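Local coordinates for protein putative citrate lyase (Ralstonia eutropha, PDB 3QQW) that is probably a magnesium-dependent lyase of the citrate lyase family, perhaps cleaving a citramalyl-CoA-like substrate, at residues 41-46 with 80-85; 66-71 with 102-107; 220-225 with 248-253; 234-239 with 257-262. All blocks are in the same frame, centred on the assembly; numbering follows the deposited sequence.

Contact 1. Residues 41-46 with 80-85; sequences LQVEYG and NVHGRA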
# COMPACT_ATOMS: atom_id res chain seq x y z
N LEU C 41 33.92 -18.52 11.75
CA LEU C 41 33.92 -17.08 11.65
C LEU C 41 33.03 -16.49 12.75
O LEU C 41 33.35 -15.39 13.24
CB LEU C 41 33.47 -16.67 10.24
CG LEU C 41 33.70 -15.23 9.82
CD1 LEU C 41 35.18 -14.89 9.77
CD2 LEU C 41 32.98 -14.93 8.52
N GLN C 42 31.98 -17.25 13.22
CA GLN C 42 31.13 -16.85 14.35
C GLN C 42 31.97 -16.87 15.64
O GLN C 42 31.73 -16.08 16.55
CB GLN C 42 29.93 -17.77 14.51
CG GLN C 42 28.83 -17.56 13.48
CD GLN C 42 27.65 -18.48 13.67
OE1 GLN C 42 27.76 -19.72 13.73
NE2 GLN C 42 26.46 -17.90 13.62
N VAL C 43 32.96 -17.77 15.70
CA VAL C 43 33.84 -17.89 16.86
C VAL C 43 34.79 -16.69 16.85
O VAL C 43 35.03 -16.09 17.89
CB VAL C 43 34.58 -19.25 16.88
CG1 VAL C 43 35.56 -19.33 18.02
CG2 VAL C 43 33.57 -20.40 16.98
N GLU C 44 35.27 -16.31 15.65
CA GLU C 44 36.19 -15.20 15.45
C GLU C 44 35.52 -13.84 15.70
O GLU C 44 36.08 -13.01 16.40
CB GLU C 44 36.74 -15.26 14.01
CG GLU C 44 37.91 -14.31 13.74
CD GLU C 44 38.31 -14.13 12.29
OE1 GLU C 44 38.33 -15.14 11.54
OE2 GLU C 44 38.67 -12.99 11.91
N TYR C 45 34.35 -13.62 15.12
CA TYR C 45 33.61 -12.37 15.18
C TYR C 45 32.69 -12.24 16.38
O TYR C 45 32.34 -11.12 16.77
CB TYR C 45 32.71 -12.25 13.93
CG TYR C 45 33.34 -11.86 12.60
CD1 TYR C 45 34.71 -11.67 12.47
CD2 TYR C 45 32.54 -11.67 11.47
CE1 TYR C 45 35.28 -11.31 11.25
CE2 TYR C 45 33.09 -11.28 10.24
CZ TYR C 45 34.46 -11.10 10.14
OH TYR C 45 34.96 -10.74 8.91
N GLY C 46 32.23 -13.37 16.88
CA GLY C 46 31.21 -13.45 17.91
C GLY C 46 29.90 -13.70 17.17
O GLY C 46 29.86 -13.48 15.95
N ASN C 80 29.82 -26.20 15.77
CA ASN C 80 28.76 -25.23 15.94
C ASN C 80 28.80 -24.81 17.39
O ASN C 80 28.11 -25.38 18.24
CB ASN C 80 27.39 -25.81 15.49
CG ASN C 80 26.23 -24.91 15.76
OD1 ASN C 80 26.40 -23.74 16.09
ND2 ASN C 80 25.01 -25.45 15.72
N VAL C 81 29.65 -23.82 17.68
CA VAL C 81 29.90 -23.33 19.03
C VAL C 81 28.76 -22.45 19.57
O VAL C 81 28.32 -22.65 20.69
CB VAL C 81 31.26 -22.58 19.08
CG1 VAL C 81 31.49 -21.95 20.44
CG2 VAL C 81 32.41 -23.51 18.72
N HIS C 82 28.30 -21.48 18.79
CA HIS C 82 27.32 -20.51 19.27
C HIS C 82 25.86 -20.94 19.11
O HIS C 82 25.00 -20.27 19.67
CB HIS C 82 27.56 -19.15 18.61
CG HIS C 82 28.83 -18.52 19.10
ND1 HIS C 82 28.94 -18.03 20.39
CD2 HIS C 82 30.01 -18.37 18.47
CE1 HIS C 82 30.19 -17.58 20.49
NE2 HIS C 82 30.87 -17.77 19.37
N GLY C 83 25.60 -22.04 18.41
CA GLY C 83 24.25 -22.56 18.22
C GLY C 83 23.38 -21.60 17.44
O GLY C 83 22.17 -21.56 17.64
N ARG C 84 24.00 -20.85 16.53
CA ARG C 84 23.36 -19.80 15.72
C ARG C 84 23.43 -20.16 14.26
O ARG C 84 23.70 -19.32 13.38
CB ARG C 84 24.02 -18.41 16.01
CG ARG C 84 23.58 -17.77 17.36
CD ARG C 84 22.08 -17.85 17.70
NE ARG C 84 21.19 -17.39 16.61
CZ ARG C 84 19.89 -17.67 16.52
NH1 ARG C 84 19.30 -18.42 17.44
NH2 ARG C 84 19.18 -17.23 15.49
N ALA C 85 23.13 -21.43 14.02
CA ALA C 85 23.12 -22.06 12.72
C ALA C 85 21.73 -22.66 12.46
O ALA C 85 21.27 -23.53 13.20
CB ALA C 85 24.20 -23.14 12.68
O HOH W 1 26.61 -21.19 15.53
O HOH W 2 29.74 -21.11 16.15
O HOH W 3 33.21 -16.60 20.01

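Contact 2. Residues 66-71 with 102-107; sequences EHAEMV and DIIVNG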
# COMPACT_ATOMS: atom_id res chain seq x y z
N GLU C 66 21.30 -36.78 1.46
CA GLU C 66 22.72 -36.69 1.75
C GLU C 66 23.12 -35.27 2.25
O GLU C 66 23.87 -35.15 3.22
CB GLU C 66 23.51 -37.07 0.50
CG GLU C 66 25.02 -37.14 0.67
CD GLU C 66 25.83 -37.28 -0.61
OE1 GLU C 66 25.26 -37.70 -1.64
OE2 GLU C 66 27.05 -36.97 -0.56
N HIS C 67 22.61 -34.23 1.58
CA HIS C 67 22.88 -32.84 1.91
C HIS C 67 22.25 -32.44 3.23
O HIS C 67 22.92 -31.77 4.03
CB HIS C 67 22.41 -31.91 0.80
CG HIS C 67 23.04 -30.57 0.89
ND1 HIS C 67 22.47 -29.55 1.66
CD2 HIS C 67 24.16 -30.10 0.30
CE1 HIS C 67 23.28 -28.51 1.52
NE2 HIS C 67 24.29 -28.79 0.69
N ALA C 68 20.97 -32.86 3.47
CA ALA C 68 20.29 -32.56 4.75
C ALA C 68 20.99 -33.29 5.92
O ALA C 68 21.15 -32.72 6.99
CB ALA C 68 18.81 -32.94 4.68
N GLU C 69 21.49 -34.51 5.68
CA GLU C 69 22.25 -35.29 6.67
C GLU C 69 23.53 -34.59 7.06
O GLU C 69 23.90 -34.59 8.24
CB GLU C 69 22.56 -36.69 6.14
CG GLU C 69 21.38 -37.64 6.27
CD GLU C 69 21.48 -38.96 5.54
OE1 GLU C 69 22.50 -39.18 4.84
OE2 GLU C 69 20.54 -39.77 5.65
N MSE C 70 24.22 -33.98 6.08
CA MSE C 70 25.45 -33.24 6.32
C MSE C 70 25.09 -31.99 7.14
O MSE C 70 25.75 -31.71 8.14
CB MSE C 70 26.15 -32.89 4.98
CG MSE C 70 27.35 -31.97 5.10
SE MSE C 70 26.84 -30.10 5.27
CE MSE C 70 26.40 -29.65 3.34
N VAL C 71 24.00 -31.28 6.76
CA VAL C 71 23.55 -30.05 7.43
C VAL C 71 23.25 -30.38 8.91
O VAL C 71 23.84 -29.76 9.80
CB VAL C 71 22.35 -29.39 6.69
CG1 VAL C 71 21.58 -28.39 7.56
CG2 VAL C 71 22.80 -28.74 5.38
N ASP C 102 12.45 -33.67 8.65
CA ASP C 102 12.71 -34.91 9.40
C ASP C 102 14.19 -35.06 9.74
O ASP C 102 14.54 -35.18 10.91
CB ASP C 102 12.27 -36.14 8.60
CG ASP C 102 10.80 -36.20 8.26
OD1 ASP C 102 10.01 -35.44 8.88
OD2 ASP C 102 10.44 -37.00 7.36
N ILE C 103 15.07 -34.99 8.73
CA ILE C 103 16.51 -35.18 8.89
C ILE C 103 17.15 -34.09 9.77
O ILE C 103 17.89 -34.43 10.69
CB ILE C 103 17.23 -35.28 7.51
CG1 ILE C 103 16.76 -36.54 6.73
CG2 ILE C 103 18.74 -35.29 7.69
CD1 ILE C 103 17.14 -36.51 5.24
N ILE C 104 16.87 -32.81 9.47
CA ILE C 104 17.49 -31.71 10.19
C ILE C 104 16.96 -31.59 11.64
O ILE C 104 17.76 -31.49 12.55
CB ILE C 104 17.42 -30.38 9.40
CG1 ILE C 104 18.20 -30.53 8.07
CG2 ILE C 104 17.99 -29.20 10.23
CD1 ILE C 104 17.87 -29.51 6.99
N VAL C 105 15.65 -31.64 11.85
CA VAL C 105 15.13 -31.49 13.21
C VAL C 105 15.58 -32.67 14.08
O VAL C 105 16.12 -32.42 15.17
CB VAL C 105 13.60 -31.25 13.26
CG1 VAL C 105 13.10 -31.26 14.71
CG2 VAL C 105 13.23 -29.92 12.59
N ASN C 106 15.44 -33.92 13.59
CA ASN C 106 15.85 -35.08 14.37
C ASN C 106 17.36 -35.17 14.55
O ASN C 106 17.82 -35.74 15.55
CB ASN C 106 15.30 -36.37 13.78
CG ASN C 106 13.79 -36.46 13.89
OD1 ASN C 106 13.22 -36.33 14.97
ND2 ASN C 106 13.12 -36.68 12.77
N GLY C 107 18.09 -34.55 13.64
CA GLY C 107 19.54 -34.62 13.63
C GLY C 107 20.31 -33.52 14.30
O GLY C 107 21.45 -33.75 14.71

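Contact 3. Residues 220-225 with 248-253; sequences IVPAHN and GFLRMW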
# COMPACT_ATOMS: atom_id res chain seq x y z
N ILE C 220 7.68 -9.42 14.50
CA ILE C 220 8.55 -10.25 13.67
C ILE C 220 9.62 -9.34 13.10
O ILE C 220 9.34 -8.20 12.76
CB ILE C 220 7.74 -11.00 12.57
CG1 ILE C 220 6.78 -12.05 13.22
CG2 ILE C 220 8.63 -11.66 11.55
CD1 ILE C 220 5.69 -12.50 12.32
N VAL C 221 10.85 -9.86 13.00
CA VAL C 221 11.97 -9.15 12.43
C VAL C 221 11.85 -9.17 10.88
O VAL C 221 11.81 -10.25 10.28
CB VAL C 221 13.33 -9.73 12.92
CG1 VAL C 221 14.50 -9.22 12.09
CG2 VAL C 221 13.54 -9.43 14.40
N PRO C 222 11.84 -7.99 10.21
CA PRO C 222 11.87 -8.01 8.73
C PRO C 222 13.33 -8.08 8.25
O PRO C 222 14.15 -7.28 8.69
CB PRO C 222 11.16 -6.71 8.34
CG PRO C 222 11.21 -5.83 9.61
CD PRO C 222 11.85 -6.61 10.73
N ALA C 223 13.66 -9.05 7.37
CA ALA C 223 15.02 -9.20 6.85
C ALA C 223 15.10 -8.89 5.37
O ALA C 223 14.20 -9.21 4.58
CB ALA C 223 15.55 -10.59 7.13
N HIS C 224 16.18 -8.17 5.02
CA HIS C 224 16.43 -7.70 3.66
C HIS C 224 17.24 -8.71 2.86
O HIS C 224 18.02 -9.46 3.42
CB HIS C 224 17.13 -6.35 3.71
CG HIS C 224 17.10 -5.60 2.41
ND1 HIS C 224 18.25 -5.41 1.66
CD2 HIS C 224 16.06 -5.02 1.76
CE1 HIS C 224 17.86 -4.75 0.58
NE2 HIS C 224 16.56 -4.50 0.60
N ASN C 225 17.03 -8.73 1.53
CA ASN C 225 17.75 -9.54 0.54
C ASN C 225 19.23 -9.11 0.50
O ASN C 225 19.57 -8.04 0.99
CB ASN C 225 17.11 -9.39 -0.85
CG ASN C 225 16.78 -7.95 -1.18
OD1 ASN C 225 15.85 -7.37 -0.63
ND2 ASN C 225 17.55 -7.34 -2.07
N GLY C 248 12.83 0.10 7.19
CA GLY C 248 12.61 -0.50 8.50
C GLY C 248 13.04 -1.95 8.66
O GLY C 248 12.54 -2.65 9.55
N PHE C 249 13.98 -2.41 7.79
CA PHE C 249 14.56 -3.75 7.89
C PHE C 249 15.52 -3.75 9.06
O PHE C 249 16.15 -2.72 9.32
CB PHE C 249 15.25 -4.16 6.59
CG PHE C 249 14.30 -4.48 5.46
CD1 PHE C 249 13.81 -5.76 5.29
CD2 PHE C 249 13.93 -3.51 4.55
CE1 PHE C 249 12.98 -6.08 4.21
CE2 PHE C 249 13.09 -3.82 3.48
CZ PHE C 249 12.62 -5.10 3.31
N LEU C 250 15.60 -4.88 9.80
CA LEU C 250 16.42 -4.99 11.00
C LEU C 250 17.43 -6.10 10.90
O LEU C 250 18.17 -6.42 11.85
CB LEU C 250 15.44 -5.25 12.17
CG LEU C 250 14.53 -4.09 12.57
CD1 LEU C 250 13.56 -4.53 13.63
CD2 LEU C 250 15.34 -2.90 13.05
N ARG C 251 17.46 -6.72 9.72
CA ARG C 251 18.34 -7.84 9.41
C ARG C 251 18.57 -7.85 7.90
O ARG C 251 17.77 -7.29 7.14
CB ARG C 251 17.70 -9.14 9.89
CG ARG C 251 18.53 -10.39 9.86
CD ARG C 251 17.78 -11.37 10.74
NE ARG C 251 18.14 -12.76 10.56
CZ ARG C 251 18.82 -13.47 11.45
NH1 ARG C 251 19.27 -12.91 12.55
NH2 ARG C 251 19.04 -14.76 11.24
N MSE C 252 19.66 -8.49 7.46
CA MSE C 252 19.98 -8.63 6.06
C MSE C 252 20.80 -9.85 5.84
O MSE C 252 21.72 -10.13 6.61
CB MSE C 252 20.73 -7.39 5.56
CG MSE C 252 20.79 -7.31 4.06
SE MSE C 252 21.46 -5.60 3.56
CE MSE C 252 22.30 -6.09 1.87
N TRP C 253 20.53 -10.53 4.73
CA TRP C 253 21.27 -11.72 4.31
C TRP C 253 22.66 -11.37 3.81
O TRP C 253 22.89 -10.30 3.25
CB TRP C 253 20.50 -12.44 3.21
CG TRP C 253 19.29 -13.20 3.65
CD1 TRP C 253 18.62 -13.08 4.84
CD2 TRP C 253 18.58 -14.19 2.90
NE1 TRP C 253 17.56 -13.95 4.89
CE2 TRP C 253 17.52 -14.66 3.71
CE3 TRP C 253 18.79 -14.80 1.64
CZ2 TRP C 253 16.63 -15.66 3.28
CZ3 TRP C 253 17.92 -15.81 1.23
CH2 TRP C 253 16.84 -16.20 2.03

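Contact 4. Residues 234-239 with 257-262; sequences EVIASD and PAQIQP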
# COMPACT_ATOMS: atom_id res chain seq x y z
N GLU C 234 31.57 -0.31 1.09
CA GLU C 234 30.78 0.92 0.96
C GLU C 234 29.42 0.68 0.28
O GLU C 234 28.44 1.29 0.69
CB GLU C 234 31.56 1.99 0.21
CG GLU C 234 32.62 2.66 1.07
CD GLU C 234 33.30 3.87 0.46
OE1 GLU C 234 33.89 3.74 -0.63
OE2 GLU C 234 33.28 4.94 1.11
N VAL C 235 29.38 -0.21 -0.74
CA VAL C 235 28.17 -0.56 -1.50
C VAL C 235 27.26 -1.45 -0.62
O VAL C 235 26.03 -1.26 -0.63
CB VAL C 235 28.51 -1.25 -2.85
CG1 VAL C 235 27.25 -1.67 -3.60
CG2 VAL C 235 29.36 -0.34 -3.73
N ILE C 236 27.87 -2.40 0.13
CA ILE C 236 27.15 -3.30 1.03
C ILE C 236 26.51 -2.45 2.16
O ILE C 236 25.29 -2.56 2.40
CB ILE C 236 28.04 -4.46 1.58
CG1 ILE C 236 28.71 -5.24 0.43
CG2 ILE C 236 27.21 -5.41 2.47
CD1 ILE C 236 30.05 -5.92 0.78
N ALA C 237 27.32 -1.56 2.79
CA ALA C 237 26.87 -0.67 3.86
C ALA C 237 25.72 0.22 3.39
O ALA C 237 24.73 0.38 4.12
CB ALA C 237 28.01 0.18 4.35
N SER C 238 25.82 0.74 2.15
CA SER C 238 24.80 1.60 1.54
C SER C 238 23.45 0.87 1.42
O SER C 238 22.44 1.44 1.81
CB SER C 238 25.27 2.11 0.18
OG SER C 238 24.23 2.88 -0.41
N ASP C 239 23.45 -0.38 0.94
CA ASP C 239 22.24 -1.21 0.83
C ASP C 239 21.64 -1.49 2.21
O ASP C 239 20.43 -1.31 2.40
CB ASP C 239 22.54 -2.53 0.10
CG ASP C 239 22.55 -2.43 -1.41
OD1 ASP C 239 22.53 -1.29 -1.94
OD2 ASP C 239 22.58 -3.49 -2.07
N PRO C 257 31.56 -13.64 3.05
CA PRO C 257 31.98 -13.17 4.38
C PRO C 257 32.31 -11.69 4.50
O PRO C 257 32.12 -11.10 5.57
CB PRO C 257 33.23 -14.02 4.66
CG PRO C 257 32.96 -15.29 3.92
CD PRO C 257 32.32 -14.83 2.64
N ALA C 258 32.79 -11.07 3.42
CA ALA C 258 33.15 -9.65 3.40
C ALA C 258 31.91 -8.74 3.62
O ALA C 258 32.08 -7.58 3.95
CB ALA C 258 33.85 -9.32 2.10
N GLN C 259 30.69 -9.28 3.46
CA GLN C 259 29.42 -8.54 3.63
C GLN C 259 28.97 -8.44 5.09
O GLN C 259 28.21 -7.53 5.41
CB GLN C 259 28.28 -9.17 2.81
CG GLN C 259 28.58 -9.34 1.34
CD GLN C 259 27.41 -9.80 0.53
OE1 GLN C 259 26.70 -10.72 0.89
NE2 GLN C 259 27.23 -9.20 -0.63
N ILE C 260 29.44 -9.35 5.97
CA ILE C 260 29.02 -9.47 7.37
C ILE C 260 29.26 -8.17 8.16
O ILE C 260 28.27 -7.57 8.61
CB ILE C 260 29.62 -10.71 8.07
CG1 ILE C 260 29.14 -12.00 7.35
CG2 ILE C 260 29.26 -10.73 9.59
CD1 ILE C 260 29.82 -13.27 7.73
N GLN C 261 30.53 -7.76 8.35
CA GLN C 261 30.84 -6.57 9.13
C GLN C 261 30.12 -5.31 8.57
O GLN C 261 29.46 -4.66 9.38
CB GLN C 261 32.35 -6.36 9.27
CG GLN C 261 32.79 -6.10 10.72
CD GLN C 261 32.62 -7.30 11.64
OE1 GLN C 261 33.26 -8.33 11.47
NE2 GLN C 261 31.76 -7.16 12.62
N PRO C 262 30.10 -5.00 7.24
CA PRO C 262 29.33 -3.82 6.77
C PRO C 262 27.83 -3.89 7.12
O PRO C 262 27.26 -2.86 7.48
CB PRO C 262 29.54 -3.82 5.26
CG PRO C 262 30.77 -4.60 5.04
CD PRO C 262 30.82 -5.64 6.12

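Contact 1. Residues 41-46 with 80-85
Gln42, near the C-terminal end of helix 32-45, reaches across to the loop 80-85 and gives an N-H of its side-chain amide to the backbone O of Arg84, with NE2 to O 3.1 Å and the N-H nearly straight at 168°. The acceptor lies close to the plane of the Gln42 amide, whereas the donor stands well above the carbonyl plane of Arg84. NE2 has a second acceptor in Phe49 O, so two carbonyls hold the amide's orientation. The amide oxygen is met by water: one bridging molecule lies 2.6 Å from Gln42 OE1 and accepts from Arg84 N.

His82 comes up beside the same helix turn, its CD2 4.0 Å from Gln42 CB. The ring turns an edge to the helix backbone, with NE2 3.9 Å from Val43 CA. Another water ties His82 NE2 to the helix, lying 2.7 Å from that nitrogen and donating to Val43 O. Val43 adds the apolar part: its CG2, anti to the carbonyl carbon, meets Val81 CG2 at 3.7 Å between two solvent-exposed valines.

This is a surface contact of the TIM barrel, joining the helix after strand 25-29 to the loop leading into strand 85-88. Between them runs strand 49-54, whose Asp50 forms a salt bridge with Arg84, while Pro47 packs against His82.

Contact 2. Residues 66-71 with 102-107
Ile103 and Ala68 meet where two neighbouring outer helices of the TIM barrel, 64-76 and 97-107, run almost parallel. The short segments are 19° apart in direction, and their axes approach to 8.3 Å. The two segments exchange no hydrogen bond; the join is made by aliphatic groups and helix backbone.

The CG2 methyl of Ile103 does most of the touching. With chi1 at -64°, which sets CG1 beside the backbone N and turns CG2 opposite it, that methyl presses onto the peptide link between Ala68 and Glu69, 3.5 Å from Ala68 C. The small methyl of Ala68 sits beside it, with CB 3.8 Å from Ile103 CG2, and the CD1 end of Ile103 also reaches that methyl. The aliphatic part of Glu69 closes the outer margin, its CG touching Ile103 CG2. The Glu69 carboxylate turns to Arg65 of its own helix in a salt bridge.

One residue further on, Ile104 works on the side nearer the barrel. Its CG1 lies 3.8 Å from Ala68 O, and the chain continues towards Val71.

Strand 85-88 forms the next shell: Ala87 packs against both Val71 and Ile104, with Cys55 and Leu112 also against Ile104. Arg88, predicted to bind substrate, lies about 8 Å from Ile104 between side chains. At this inner end of the seam, Val71 CG1 meets Ile104 CD1 at 3.9 Å.

Contact 3. Residues 220-225 with 248-253
His224 has CG anti to its backbone nitrogen (chi1 -164°), and Phe249 has CG anti to its carbonyl carbon (chi1 -72°); these rotations bring their rings together edge to face. The CD2 edge of the imidazole points over the centre of the phenyl face, with planes at 72° and CD2 3.6 Å from Phe249 CE2. His224 CB adds a CH-pi contact. At another imidazole edge the selenium of Met252, a selenomethionine, lies 3.7 Å from His224 ND1, while His224 NE2 is hydrogen-bonded to Lys208 NZ.

The backbones pair in parallel. Leu250 N bonds to Pro222 O at 3.0 Å, His224 N to Arg251 O at 2.8 Å, and Trp253 N to His224 O at 3.0 Å. On the other sheet face Ala223 CB and Arg251 CB touch at 3.8 Å, before the arginine leads on to salt bridges with Glu26 and Asp50. Trp253, held by Asp174 through NE1, has its side chain about 3 Å from that of Arg88, predicted to bind substrate, so this end probably borders the active site.

These last two strands of the closed eight-stranded barrel are joined by a beta-alpha-beta crossover through helix 233-247, which packs on His224, Phe249 and Met252; strand 170-175 flanks strand 221-224.

Contact 4. Residues 234-239 with 257-262
On the outside of the TIM barrel, the first turns of helix 233-247 lean against the start of helix 260-267, which follows the last barrel strand, 251-254. Ile236 carries most of the contact from one side; Gln259 and Pro262 meet it from the other. No hydrogen bond crosses, and the contact is made by aliphatic groups set against each other and against backbone atoms.

Ile236 uses both of its branches. With CG1 beside the backbone nitrogen (chi1 -54°), the longer branch runs towards Gln259, and its CD1 comes 3.8 Å from Gln259 CG. CD1 also lies 4.1 Å from Ala258 O. The other branch, CG2, is 3.8 Å from Gln259 O and 4.0 Å from Pro262 CB. Both branches therefore touch Gln259, CD1 at its CA and CG and CG2 at its CB and O, and CG2 reaches the proline ring as well; the side chains of Ile236 and Gln259 lie roughly perpendicular.

The amide of Gln259 is anchored beyond this contact. Its NE2 donates to the backbone carbonyls of Cys227 and Asn229, and its OE1 accepts from Ile255 N, with a weaker bond from Tyr256 N. These bonds tie the loop after strand 221-224 to the residues just after strand 251-254 and fix the rotation of the amide, while its CB and CG pack on Ile236.

Next to the isoleucine the two backbones come closest, with the CA atoms of Ala237 and Pro262 4.9 Å apart. There the proline ring meets the helix backbone directly, Pro262 CB lying 4.0 Å from Ala237 N.

Overall arrangement
Contact 3 belongs to the barrel wall, its centre about 7 Å from that of the chain, and combines strand hydrogen bonds with aromatic packing. The other three lie further out. Contact 2, though outlying, is largely buried, joined by aliphatic side chains against each other and against helix backbone, without a hydrogen bond; contact 4 is similar but only partly buried. Contact 1 is the surface case, where an amide and bridging waters do much of the joining. Helix 233-247, one side of contact 4, also connects the two strands of contact 3, and the two contacts touch through Met252 and Asp239. Contacts 1 and 4 also meet, Leu41 and Tyr45 packing on Ile260. Contact 2 touches none of the others.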